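Local coordinates for beta-glycosidase (Bacteroides caccae, PDB 6T2R), which is a family 16 glycoside hydrolase, probably an endo-acting beta-galactosidase that cuts within mucin O-glycans to initiate their breakdown by human gut bacteria, at residues L75-I80 / G95-K100; G121-I126 / G238-T243; A125-P130 / L231-L236; V144-R149 / Y190-W195. One frame throughout, in Å; residues are numbered along the deposited sequence.

Contact 1. Residues L75-I80 / G95-K100; sequences LILKGI and GGLWTK
The Gly95-Gly96 peptide carries one methyl of Leu77 on a face: CD2 stands almost straight above the plane, 3.8 Å from the carbonyl carbon C of Gly95, while CB of Leu77 lies 3.8 Å from O of that glycine. Farther along, the Trp98 ring has CE of Lys100, from its own segment, over one face and offset toward the rim. Leu77 reaches the peptide because its CG lies beside the backbone N, anti to the carbonyl carbon (chi1 -66°).

The two strands form a hairpin of the family 16 beta-sandwich jelly roll, and its arms part company: 74-81 continues beside 251-263, whereas 92-98 joins 228-233. Where they still meet, Gly95 N donates to Lys78 O at 3.0 Å; the bond is bent, with 144° at the hydrogen, and the donor is tilted 20° from the carbonyl plane.

Beyond that bond leucines fill the widening gap. Leu75 and Leu97 reach toward each other tip to tip, CD2 of Leu75 lying 3.8 Å from CD1 of Leu97. Ile232 and Met253 pack on Leu77, and Pro42 and Trp47 cover Leu97. The amino group of Lys78 forms a salt bridge with Glu69.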
loop_
_atom_site.group_PDB
_atom_site.type_symbol
_atom_site.label_atom_id
_atom_site.label_comp_id
_atom_site.label_asym_id
_atom_site.label_seq_id
_atom_site.Cartn_x
_atom_site.Cartn_y
_atom_site.Cartn_z
ATOM N N LEU A 75 -12.600 -6.374 -5.103
ATOM C CA LEU A 75 -12.783 -5.001 -4.585
ATOM C C LEU A 75 -12.444 -3.992 -5.698
ATOM O O LEU A 75 -11.474 -4.200 -6.373
ATOM C CB LEU A 75 -11.888 -4.788 -3.357
ATOM C CG LEU A 75 -11.727 -3.315 -2.946
ATOM C CD1 LEU A 75 -13.035 -2.817 -2.337
ATOM C CD2 LEU A 75 -10.542 -3.146 -1.978
ATOM N N ILE A 76 -13.229 -2.927 -5.865
ATOM C CA ILE A 76 -13.027 -1.882 -6.914
ATOM C C ILE A 76 -12.944 -0.552 -6.207
ATOM O O ILE A 76 -13.873 -0.222 -5.469
ATOM C CB ILE A 76 -14.186 -1.846 -7.923
ATOM C CG1 ILE A 76 -14.564 -3.253 -8.369
ATOM C CG2 ILE A 76 -13.840 -0.946 -9.096
ATOM C CD1 ILE A 76 -13.472 -3.930 -9.122
ATOM N N LEU A 77 -11.865 0.169 -6.404
ATOM C CA LEU A 77 -11.706 1.524 -5.831
ATOM C C LEU A 77 -11.529 2.452 -7.007
ATOM O O LEU A 77 -10.774 2.031 -7.904
ATOM C CB LEU A 77 -10.468 1.525 -4.933
ATOM C CG LEU A 77 -10.582 0.655 -3.685
ATOM C CD1 LEU A 77 -9.229 0.541 -2.988
ATOM C CD2 LEU A 77 -11.626 1.221 -2.732
ATOM N N LYS A 78 -12.255 3.584 -7.048
ATOM C CA LYS A 78 -12.364 4.396 -8.299
ATOM C C LYS A 78 -11.916 5.821 -8.015
ATOM O O LYS A 78 -12.016 6.253 -6.856
ATOM C CB LYS A 78 -13.784 4.400 -8.866
ATOM C CG LYS A 78 -14.430 3.027 -8.933
ATOM C CD LYS A 78 -15.945 3.042 -9.138
ATOM C CE LYS A 78 -16.516 1.649 -9.014
ATOM N NZ LYS A 78 -17.976 1.638 -9.279
ATOM N N GLY A 79 -11.380 6.452 -9.044
ATOM C CA GLY A 79 -11.142 7.899 -9.109
ATOM C C GLY A 79 -12.119 8.522 -10.110
ATOM O O GLY A 79 -12.192 8.021 -11.225
ATOM N N ILE A 80 -12.866 9.548 -9.708
ATOM C CA ILE A 80 -13.938 10.176 -10.528
ATOM C C ILE A 80 -13.848 11.703 -10.427
ATOM O O ILE A 80 -13.304 12.248 -9.446
ATOM C CB ILE A 80 -15.314 9.670 -10.063
ATOM C CG1 ILE A 80 -15.638 10.180 -8.658
ATOM C CG2 ILE A 80 -15.391 8.154 -10.166
ATOM C CD1 ILE A 80 -16.893 9.614 -8.067
ATOM N N GLY A 95 -11.497 6.470 -3.919
ATOM C CA GLY A 95 -11.811 5.482 -2.870
ATOM C C GLY A 95 -10.528 4.869 -2.338
ATOM O O GLY A 95 -9.557 4.712 -3.128
ATOM N N GLY A 96 -10.521 4.577 -1.039
ATOM C CA GLY A 96 -9.425 3.927 -0.309
ATOM C C GLY A 96 -9.943 3.222 0.929
ATOM O O GLY A 96 -10.953 3.683 1.501
ATOM N N LEU A 97 -9.319 2.088 1.262
ATOM C CA LEU A 97 -9.568 1.334 2.500
ATOM C C LEU A 97 -8.266 1.241 3.303
ATOM O O LEU A 97 -7.180 1.127 2.679
ATOM C CB LEU A 97 -10.061 -0.065 2.164
ATOM C CG LEU A 97 -11.417 -0.194 1.462
ATOM C CD1 LEU A 97 -11.751 -1.675 1.332
ATOM C CD2 LEU A 97 -12.546 0.505 2.205
ATOM N N TRP A 98 -8.379 1.234 4.635
ATOM C CA TRP A 98 -7.234 0.974 5.540
ATOM C C TRP A 98 -7.653 0.102 6.720
ATOM O O TRP A 98 -8.863 -0.070 6.990
ATOM C CB TRP A 98 -6.542 2.270 5.960
ATOM C CG TRP A 98 -7.330 3.236 6.794
ATOM C CD1 TRP A 98 -8.442 3.011 7.558
ATOM C CD2 TRP A 98 -6.964 4.605 7.020
ATOM N NE1 TRP A 98 -8.810 4.156 8.203
ATOM C CE2 TRP A 98 -7.929 5.153 7.888
ATOM C CE3 TRP A 98 -5.914 5.408 6.563
ATOM C CZ2 TRP A 98 -7.869 6.469 8.322
ATOM C CZ3 TRP A 98 -5.869 6.721 6.972
ATOM C CH2 TRP A 98 -6.828 7.238 7.851
ATOM N N THR A 99 -6.679 -0.555 7.307
ATOM C CA THR A 99 -6.911 -1.491 8.428
ATOM C C THR A 99 -6.607 -0.770 9.739
ATOM O O THR A 99 -6.524 -1.473 10.759
ATOM C CB THR A 99 -6.037 -2.748 8.380
ATOM O OG1 THR A 99 -4.649 -2.444 8.559
ATOM C CG2 THR A 99 -6.255 -3.537 7.118
ATOM N N LYS A 100 -6.413 0.549 9.686
ATOM C CA LYS A 100 -6.122 1.347 10.884
ATOM C C LYS A 100 -7.148 1.007 11.971
ATOM O O LYS A 100 -8.332 1.011 11.682
ATOM C CB LYS A 100 -6.170 2.849 10.608
ATOM C CG LYS A 100 -5.831 3.702 11.834
ATOM C CD LYS A 100 -6.096 5.180 11.650
ATOM C CE LYS A 100 -5.181 5.778 10.617
ATOM N NZ LYS A 100 -5.134 7.247 10.735
#

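Contact 2. Residues G121-I126 / G238-T243; sequences GAWPAI and GSWVGT
Val241 is pressed against the indole of Trp123 and makes the close-packed half of this contact. Its CG1 lies over the face of the five-membered ring, 3.9 Å from the centroid and 23° off the normal, in a CH-pi contact. The other methyl is wedged against backbone: CG2 comes within 3.3 Å of Ala122 O, while CG1 is 3.6 Å from Gly121 O. Both branches are used because CG1 sits between the backbone N and the carbonyl carbon (chi1 67°), leaving CG2 anti to the N. Next to it the buried Gly121, with no side chain in the way, lets the chains come together, its CA 3.6 Å from O of the exposed Thr243. Asn151 ties the two segments with its amide, accepting from Gly121 N and donating to Val241 O.

The opposite character is found at Trp240, which is exposed. It meets Trp123 through a single corner of its ring, CE3 to CE3 of the two tryptophans at 3.9 Å, with the indoles crossing obliquely. Tyr157 adds an edge-to-face partner to Trp240. The loop bearing Trp240 and Val241 bends in a helix-like turn, with Gly242 N donating to Gly238 O at 3.1 Å.

Trp123 and Trp240 also both pack on Glu148, which belongs to the family 16 sequence signature. That places the pair probably beside the substrate cleft, among the loops at the rim of the family 16 jelly roll.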
loop_
_atom_site.group_PDB
_atom_site.type_symbol
_atom_site.label_atom_id
_atom_site.label_comp_id
_atom_site.label_asym_id
_atom_site.label_seq_id
_atom_site.Cartn_x
_atom_site.Cartn_y
_atom_site.Cartn_z
ATOM N N GLY A 121 -2.641 11.349 -14.367
ATOM C CA GLY A 121 -2.862 11.896 -13.015
ATOM C C GLY A 121 -3.246 10.854 -11.994
ATOM O O GLY A 121 -3.313 11.193 -10.811
ATOM N N ALA A 122 -3.440 9.607 -12.405
ATOM C CA ALA A 122 -3.706 8.509 -11.447
ATOM C C ALA A 122 -2.376 7.948 -10.885
ATOM O O ALA A 122 -1.366 7.826 -11.639
ATOM C CB ALA A 122 -4.565 7.458 -12.106
ATOM N N TRP A 123 -2.380 7.642 -9.584
ATOM C CA TRP A 123 -1.261 6.993 -8.854
ATOM C C TRP A 123 -1.840 6.191 -7.699
ATOM O O TRP A 123 -1.639 6.506 -6.523
ATOM C CB TRP A 123 -0.211 8.017 -8.416
ATOM C CG TRP A 123 -0.686 9.170 -7.594
ATOM C CD1 TRP A 123 -1.749 9.989 -7.842
ATOM C CD2 TRP A 123 -0.036 9.704 -6.427
ATOM N NE1 TRP A 123 -1.817 10.972 -6.893
ATOM C CE2 TRP A 123 -0.781 10.820 -6.005
ATOM C CE3 TRP A 123 1.074 9.324 -5.676
ATOM C CZ2 TRP A 123 -0.460 11.557 -4.866
ATOM C CZ3 TRP A 123 1.397 10.058 -4.546
ATOM C CH2 TRP A 123 0.637 11.160 -4.155
ATOM N N PRO A 124 -2.563 5.096 -8.024
ATOM C CA PRO A 124 -3.012 4.141 -7.008
ATOM C C PRO A 124 -1.819 3.560 -6.231
ATOM O O PRO A 124 -0.794 3.371 -6.828
ATOM C CB PRO A 124 -3.672 3.032 -7.822
ATOM C CG PRO A 124 -2.952 3.143 -9.163
ATOM C CD PRO A 124 -2.853 4.629 -9.388
ATOM N N ALA A 125 -1.986 3.354 -4.930
ATOM C CA ALA A 125 -0.911 2.916 -4.022
ATOM C C ALA A 125 -1.377 1.760 -3.147
ATOM O O ALA A 125 -2.586 1.652 -2.837
ATOM C CB ALA A 125 -0.422 4.075 -3.174
ATOM N N ILE A 126 -0.424 0.925 -2.743
ATOM C CA ILE A 126 -0.576 -0.126 -1.695
ATOM C C ILE A 126 0.578 0.099 -0.726
ATOM O O ILE A 126 1.736 0.096 -1.165
ATOM C CB ILE A 126 -0.533 -1.531 -2.329
ATOM C CG1 ILE A 126 -1.631 -1.701 -3.382
ATOM C CG2 ILE A 126 -0.580 -2.601 -1.253
ATOM C CD1 ILE A 126 -1.509 -2.917 -4.286
ATOM N N GLY A 238 -1.182 15.509 -7.947
ATOM C CA GLY A 238 -0.119 15.873 -6.995
ATOM C C GLY A 238 1.133 16.252 -7.762
ATOM O O GLY A 238 1.146 16.132 -9.012
ATOM N N SER A 239 2.173 16.686 -7.056
ATOM C CA SER A 239 3.359 17.272 -7.716
ATOM C C SER A 239 4.096 16.137 -8.408
ATOM O O SER A 239 4.625 16.379 -9.477
ATOM C CB SER A 239 4.236 18.036 -6.746
ATOM O OG SER A 239 4.172 17.446 -5.462
ATOM N N TRP A 240 4.086 14.937 -7.831
ATOM C CA TRP A 240 4.840 13.781 -8.382
ATOM C C TRP A 240 4.179 13.273 -9.676
ATOM O O TRP A 240 4.867 13.115 -10.705
ATOM C CB TRP A 240 4.988 12.677 -7.325
ATOM C CG TRP A 240 5.827 11.529 -7.788
ATOM C CD1 TRP A 240 6.842 11.588 -8.692
ATOM C CD2 TRP A 240 5.739 10.155 -7.370
ATOM N NE1 TRP A 240 7.389 10.347 -8.870
ATOM C CE2 TRP A 240 6.739 9.449 -8.068
ATOM C CE3 TRP A 240 4.897 9.444 -6.498
ATOM C CZ2 TRP A 240 6.930 8.079 -7.915
ATOM C CZ3 TRP A 240 5.107 8.093 -6.309
ATOM C CH2 TRP A 240 6.110 7.421 -7.013
ATOM N N VAL A 241 2.882 13.018 -9.657
ATOM C CA VAL A 241 2.229 12.313 -10.803
ATOM C C VAL A 241 1.939 13.304 -11.936
ATOM O O VAL A 241 1.932 12.880 -13.095
ATOM C CB VAL A 241 0.963 11.580 -10.339
ATOM C CG1 VAL A 241 -0.129 12.552 -9.899
ATOM C CG2 VAL A 241 0.491 10.600 -11.399
ATOM N N GLY A 242 1.733 14.581 -11.617
ATOM C CA GLY A 242 1.445 15.609 -12.634
ATOM C C GLY A 242 -0.049 15.833 -12.716
ATOM O O GLY A 242 -0.792 15.383 -11.791
ATOM N N THR A 243 -0.507 16.492 -13.770
ATOM C CA THR A 243 -1.913 16.964 -13.844
ATOM C C THR A 243 -2.816 15.786 -14.195
ATOM O O THR A 243 -2.405 14.885 -14.930
ATOM C CB THR A 243 -2.088 18.115 -14.847
ATOM O OG1 THR A 243 -1.532 17.687 -16.095
ATOM C CG2 THR A 243 -1.436 19.409 -14.394
#

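Contact 3. Residues A125-P130 / L231-L236; sequences AIWTLP and LIDMQL
Trp127 and Asp233 are joined across an antiparallel strand pair of the family 16 jelly roll by an indole-carboxylate hydrogen bond, NE1 to OD1 at 2.9 Å, with the acceptor only 1° out of the ring plane and the N-H directed at it at 160°. The ring and carboxylate planes are 52° apart. This indole bond restrains the rotation of the carboxylate. The other carboxylate oxygen, OD2, is approached on its syn side by NE2 of Gln235, although that separation is too short to be reliable in detail.

In the backbone, Ala125 with Asp233 and Trp127 with Leu231 are hydrogen-bonded pairs with both bonds made, the shortest being Leu231 N to Trp127 O at 2.7 Å; Ile126 with Ile232 is the non-hydrogen-bonded pair between them.

Packing differs on the two faces. On the Trp127 face, Leu231 lies across the indole, its CB 3.7 Å from the centroid of the five-membered ring and its CD2 3.5 Å from CZ2 of Trp127. Trp57 meets the same indole edge-to-face, and Glu143 and Asp145 also touch it, placing this face beside the family signature. On the other face Ile126 CG1 and Ile232 CG2 are 4.3 Å apart, with Val255 and Val258 against Ile232. At the loop end, Ala125 CB rests against the Gln235 amide, 3.8 Å from both OE1 and NE2.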
loop_
_atom_site.group_PDB
_atom_site.type_symbol
_atom_site.label_atom_id
_atom_site.label_comp_id
_atom_site.label_asym_id
_atom_site.label_seq_id
_atom_site.Cartn_x
_atom_site.Cartn_y
_atom_site.Cartn_z
ATOM N N ALA A 125 -1.986 3.354 -4.930
ATOM C CA ALA A 125 -0.911 2.916 -4.022
ATOM C C ALA A 125 -1.377 1.760 -3.147
ATOM O O ALA A 125 -2.586 1.652 -2.837
ATOM C CB ALA A 125 -0.422 4.075 -3.174
ATOM N N ILE A 126 -0.424 0.925 -2.743
ATOM C CA ILE A 126 -0.576 -0.126 -1.695
ATOM C C ILE A 126 0.578 0.099 -0.726
ATOM O O ILE A 126 1.736 0.096 -1.165
ATOM C CB ILE A 126 -0.533 -1.531 -2.329
ATOM C CG1 ILE A 126 -1.631 -1.701 -3.382
ATOM C CG2 ILE A 126 -0.580 -2.601 -1.253
ATOM C CD1 ILE A 126 -1.509 -2.917 -4.286
ATOM N N TRP A 127 0.300 0.287 0.552
ATOM C CA TRP A 127 1.362 0.775 1.440
ATOM C C TRP A 127 0.983 0.581 2.888
ATOM O O TRP A 127 -0.213 0.311 3.171
ATOM C CB TRP A 127 1.673 2.225 1.079
ATOM C CG TRP A 127 0.560 3.223 1.170
ATOM C CD1 TRP A 127 -0.624 3.259 0.480
ATOM C CD2 TRP A 127 0.626 4.468 1.897
ATOM N NE1 TRP A 127 -1.313 4.413 0.775
ATOM C CE2 TRP A 127 -0.576 5.162 1.642
ATOM C CE3 TRP A 127 1.582 5.039 2.756
ATOM C CZ2 TRP A 127 -0.841 6.398 2.206
ATOM C CZ3 TRP A 127 1.319 6.268 3.324
ATOM C CH2 TRP A 127 0.123 6.929 3.040
ATOM N N THR A 128 1.986 0.688 3.759
ATOM C CA THR A 128 1.817 0.516 5.208
ATOM C C THR A 128 2.475 1.655 5.984
ATOM O O THR A 128 3.466 2.230 5.532
ATOM C CB THR A 128 2.344 -0.839 5.687
ATOM O OG1 THR A 128 3.771 -0.769 5.751
ATOM C CG2 THR A 128 1.831 -1.972 4.823
ATOM N N LEU A 129 1.853 1.928 7.127
ATOM C CA LEU A 129 2.198 2.936 8.149
ATOM C C LEU A 129 2.171 2.236 9.501
ATOM O O LEU A 129 1.592 1.167 9.614
ATOM C CB LEU A 129 1.177 4.076 8.071
ATOM C CG LEU A 129 1.352 5.003 6.867
ATOM C CD1 LEU A 129 0.300 6.073 6.893
ATOM C CD2 LEU A 129 2.755 5.604 6.828
ATOM N N PRO A 130 2.821 2.796 10.544
ATOM C CA PRO A 130 2.743 2.226 11.887
ATOM C C PRO A 130 1.307 2.139 12.395
ATOM O O PRO A 130 0.560 3.108 12.284
ATOM C CB PRO A 130 3.594 3.171 12.752
ATOM C CG PRO A 130 4.508 3.849 11.733
ATOM C CD PRO A 130 3.675 3.982 10.478
ATOM N N LEU A 231 -2.878 0.191 3.809
ATOM C CA LEU A 231 -3.677 1.150 3.015
ATOM C C LEU A 231 -3.636 0.650 1.570
ATOM O O LEU A 231 -2.508 0.317 1.059
ATOM C CB LEU A 231 -3.065 2.561 3.099
ATOM C CG LEU A 231 -2.902 3.163 4.502
ATOM C CD1 LEU A 231 -1.565 2.745 5.134
ATOM C CD2 LEU A 231 -2.962 4.679 4.447
ATOM N N ILE A 232 -4.790 0.673 0.930
ATOM C CA ILE A 232 -4.996 0.389 -0.518
ATOM C C ILE A 232 -5.926 1.478 -1.036
ATOM O O ILE A 232 -7.041 1.590 -0.478
ATOM C CB ILE A 232 -5.594 -1.006 -0.769
ATOM C CG1 ILE A 232 -4.749 -2.103 -0.123
ATOM C CG2 ILE A 232 -5.736 -1.194 -2.275
ATOM C CD1 ILE A 232 -5.348 -3.486 -0.140
ATOM N N ASP A 233 -5.480 2.315 -1.971
ATOM C CA ASP A 233 -6.317 3.493 -2.282
ATOM C C ASP A 233 -5.929 4.062 -3.631
ATOM O O ASP A 233 -4.729 4.115 -3.945
ATOM C CB ASP A 233 -6.221 4.552 -1.168
ATOM C CG ASP A 233 -4.844 5.195 -1.063
ATOM O OD1 ASP A 233 -3.915 4.530 -0.553
ATOM O OD2 ASP A 233 -4.705 6.326 -1.558
ATOM N N MET A 234 -6.958 4.425 -4.388
ATOM C CA MET A 234 -6.853 5.229 -5.610
ATOM C C MET A 234 -6.472 6.643 -5.176
ATOM O O MET A 234 -6.858 7.092 -4.057
ATOM C CB MET A 234 -8.175 5.225 -6.386
ATOM C CG MET A 234 -8.145 6.015 -7.689
ATOM S SD MET A 234 -6.791 5.590 -8.778
ATOM C CE MET A 234 -7.243 3.936 -9.298
ATOM N N GLN A 235 -5.709 7.289 -6.042
ATOM C CA GLN A 235 -5.124 8.618 -5.820
ATOM C C GLN A 235 -5.161 9.309 -7.185
ATOM O O GLN A 235 -4.918 8.626 -8.232
ATOM C CB GLN A 235 -3.709 8.472 -5.234
ATOM C CG GLN A 235 -3.705 7.870 -3.842
ATOM C CD GLN A 235 -2.347 7.608 -3.229
ATOM O OE1 GLN A 235 -1.290 7.751 -3.846
ATOM N NE2 GLN A 235 -2.389 7.154 -2.008
ATOM N N LEU A 236 -5.457 10.608 -7.176
ATOM C CA LEU A 236 -5.511 11.441 -8.410
ATOM C C LEU A 236 -4.824 12.792 -8.168
ATOM O O LEU A 236 -5.241 13.510 -7.225
ATOM C CB LEU A 236 -6.980 11.640 -8.813
ATOM C CG LEU A 236 -7.646 10.458 -9.517
ATOM C CD1 LEU A 236 -9.143 10.727 -9.714
ATOM C CD2 LEU A 236 -6.966 10.160 -10.847
#

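Contact 4. Residues V144-R149 / Y190-W195; sequences VDIMER and YGVDFW
Ile146 and Met147 form a classic beta bulge, both facing Ile126 of the neighbouring strand, and together they turn hydrophobic side chains onto strand 187-195. The bulge falls within the Glu-x-Asp-x-x-Glu signature of family 16, which runs from Glu143 to Glu148.

Met147 makes the tightest approach. Its CG stands over the centre of the Tyr190 ring, 3.4 Å from the centroid and 12° off the normal, in a CH-pi contact. With CG anti to the backbone N (chi1 -168°) and the chain bent at the next two torsions, SD follows above the same face at 4.8 Å from the Tyr190 centroid, a more distant Met-aromatic contact. Leu116 packs against both Met147 and Tyr190.

Ile146 divides its branches. CG2 settles on the backbone at 3.6 Å from Tyr190 C, whereas CD1 meets CG1 of Val192 at 3.8 Å, the two side chains crossing at about a right angle. Its carbonyl oxygen is met by NE2 of Gln158. Farther along, Val144 CG1 lies 4.1 Å from Val192 CG2, and the remaining methyl CG2 of Val144 touches CZ of Phe194 at 4.3 Å. Phe201 and Leu199 extend this apolar layer.

A bulge within the signature strand, with an apolar layer packed against one side of it, is characteristic of the beta-bulge form of the family 16 jelly roll; the acidic residues of the signature probably line the active site.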
loop_
_atom_site.group_PDB
_atom_site.type_symbol
_atom_site.label_atom_id
_atom_site.label_comp_id
_atom_site.label_asym_id
_atom_site.label_seq_id
_atom_site.Cartn_x
_atom_site.Cartn_y
_atom_site.Cartn_z
ATOM N N VAL A 144 6.207 2.318 4.200
ATOM C CA VAL A 144 6.566 1.246 3.245
ATOM C C VAL A 144 5.559 1.295 2.099
ATOM O O VAL A 144 4.384 1.011 2.309
ATOM C CB VAL A 144 6.581 -0.117 3.944
ATOM C CG1 VAL A 144 6.888 -1.247 2.969
ATOM C CG2 VAL A 144 7.561 -0.125 5.105
ATOM N N ASP A 145 6.034 1.654 0.924
ATOM C CA ASP A 145 5.217 1.713 -0.311
ATOM C C ASP A 145 5.385 0.376 -1.026
ATOM O O ASP A 145 6.433 0.151 -1.631
ATOM C CB ASP A 145 5.652 2.941 -1.117
ATOM C CG ASP A 145 5.437 4.232 -0.341
ATOM O OD1 ASP A 145 4.596 4.222 0.582
ATOM O OD2 ASP A 145 6.107 5.225 -0.657
ATOM N N ILE A 146 4.402 -0.503 -0.933
ATOM C CA ILE A 146 4.436 -1.827 -1.632
ATOM C C ILE A 146 4.146 -1.627 -3.126
ATOM O O ILE A 146 4.696 -2.378 -3.947
ATOM C CB ILE A 146 3.451 -2.791 -0.959
ATOM C CG1 ILE A 146 3.720 -2.870 0.548
ATOM C CG2 ILE A 146 3.500 -4.144 -1.645
ATOM C CD1 ILE A 146 2.700 -3.624 1.385
ATOM N N MET A 147 3.348 -0.617 -3.496
ATOM C CA MET A 147 3.060 -0.311 -4.925
ATOM C C MET A 147 2.644 1.156 -5.083
ATOM O O MET A 147 1.777 1.624 -4.334
ATOM C CB MET A 147 1.942 -1.235 -5.412
ATOM C CG MET A 147 1.713 -1.260 -6.905
ATOM S SD MET A 147 0.853 0.191 -7.535
ATOM C CE MET A 147 -0.761 -0.023 -6.768
ATOM N N GLU A 148 3.242 1.835 -6.055
ATOM C CA GLU A 148 2.773 3.110 -6.637
ATOM C C GLU A 148 2.872 2.990 -8.155
ATOM O O GLU A 148 3.907 2.545 -8.609
ATOM C CB GLU A 148 3.645 4.209 -6.071
ATOM C CG GLU A 148 3.604 4.186 -4.559
ATOM C CD GLU A 148 3.998 5.485 -3.945
ATOM O OE1 GLU A 148 5.212 5.599 -3.590
ATOM O OE2 GLU A 148 3.118 6.359 -3.860
ATOM N N ARG A 149 1.786 3.233 -8.881
ATOM C CA ARG A 149 1.782 3.216 -10.369
ATOM C C ARG A 149 1.262 4.571 -10.884
ATOM O O ARG A 149 0.071 4.915 -10.700
ATOM C CB ARG A 149 1.008 2.007 -10.897
ATOM C CG ARG A 149 1.464 1.555 -12.280
ATOM C CD ARG A 149 1.183 2.549 -13.403
ATOM N NE ARG A 149 -0.244 2.541 -13.613
ATOM C CZ ARG A 149 -0.872 1.776 -14.505
ATOM N NH1 ARG A 149 -0.199 1.037 -15.366
ATOM N NH2 ARG A 149 -2.190 1.764 -14.540
ATOM N N TYR A 190 1.926 -7.599 -5.733
ATOM C CA TYR A 190 2.847 -6.658 -5.049
ATOM C C TYR A 190 3.097 -7.158 -3.635
ATOM O O TYR A 190 2.113 -7.429 -2.910
ATOM C CB TYR A 190 2.277 -5.239 -5.143
ATOM C CG TYR A 190 1.955 -4.845 -6.568
ATOM C CD1 TYR A 190 2.953 -4.421 -7.423
ATOM C CD2 TYR A 190 0.673 -4.983 -7.087
ATOM C CE1 TYR A 190 2.683 -4.092 -8.738
ATOM C CE2 TYR A 190 0.378 -4.660 -8.399
ATOM C CZ TYR A 190 1.389 -4.199 -9.222
ATOM O OH TYR A 190 1.119 -3.859 -10.518
ATOM N N GLY A 191 4.373 -7.303 -3.271
ATOM C CA GLY A 191 4.778 -7.883 -1.980
ATOM C C GLY A 191 5.980 -7.194 -1.335
ATOM O O GLY A 191 6.822 -6.581 -2.048
ATOM N N VAL A 192 6.016 -7.218 -0.007
ATOM C CA VAL A 192 7.183 -6.826 0.816
ATOM C C VAL A 192 7.327 -7.898 1.892
ATOM O O VAL A 192 6.259 -8.381 2.374
ATOM C CB VAL A 192 7.028 -5.411 1.401
ATOM C CG1 VAL A 192 5.919 -5.320 2.476
ATOM C CG2 VAL A 192 8.375 -4.891 1.922
ATOM N N ASP A 193 8.566 -8.263 2.204
ATOM C CA ASP A 193 8.925 -9.151 3.336
ATOM C C ASP A 193 9.638 -8.309 4.393
ATOM O O ASP A 193 10.614 -7.544 4.014
ATOM C CB ASP A 193 9.828 -10.296 2.874
ATOM C CG ASP A 193 9.217 -11.211 1.817
ATOM O OD1 ASP A 193 7.959 -11.153 1.611
ATOM O OD2 ASP A 193 10.001 -11.982 1.201
ATOM N N PHE A 194 9.155 -8.388 5.643
ATOM C CA PHE A 194 9.760 -7.732 6.829
ATOM C C PHE A 194 10.681 -8.722 7.540
ATOM O O PHE A 194 10.200 -9.794 7.959
ATOM C CB PHE A 194 8.696 -7.275 7.817
ATOM C CG PHE A 194 7.859 -6.099 7.371
ATOM C CD1 PHE A 194 6.802 -6.269 6.482
ATOM C CD2 PHE A 194 8.099 -4.831 7.870
ATOM C CE1 PHE A 194 6.011 -5.203 6.093
ATOM C CE2 PHE A 194 7.291 -3.770 7.494
ATOM C CZ PHE A 194 6.258 -3.954 6.602
ATOM N N TRP A 195 11.968 -8.380 7.640
ATOM C CA TRP A 195 12.960 -9.095 8.481
ATOM C C TRP A 195 13.606 -8.105 9.444
ATOM O O TRP A 195 13.585 -6.889 9.201
ATOM C CB TRP A 195 14.014 -9.798 7.624
ATOM C CG TRP A 195 13.458 -10.684 6.543
ATOM C CD1 TRP A 195 13.506 -10.466 5.195
ATOM C CD2 TRP A 195 12.789 -11.948 6.717
ATOM N NE1 TRP A 195 12.951 -11.515 4.520
ATOM C CE2 TRP A 195 12.498 -12.440 5.428
ATOM C CE3 TRP A 195 12.476 -12.731 7.820
ATOM C CZ2 TRP A 195 11.879 -13.667 5.218
ATOM C CZ3 TRP A 195 11.854 -13.944 7.612
ATOM C CH2 TRP A 195 11.561 -14.402 6.331
#

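How the contacts relate
Contact 3 is the hub. Strand 228-233 carries it to contact 1, centres about 9 Å apart, where Leu97 N probably bonds to Ile232 O and Gly95 O to Met234 N. Strand 125-130 carries it to contact 4, about 10 Å between centres, through probable bonds from Ile126 N to Met147 O and Thr128 N to Val144 O. Contact 2 shares Ala125 and Ile126 with contact 3 and extends it into the loops. Contacts 1 and 4 lie about 17 Å apart, centre to centre, without touching. Contacts 2 and 4 also touch, Pro124 packing on Arg149 and Met147, and the signature strand of contact 4 probably borders the active site.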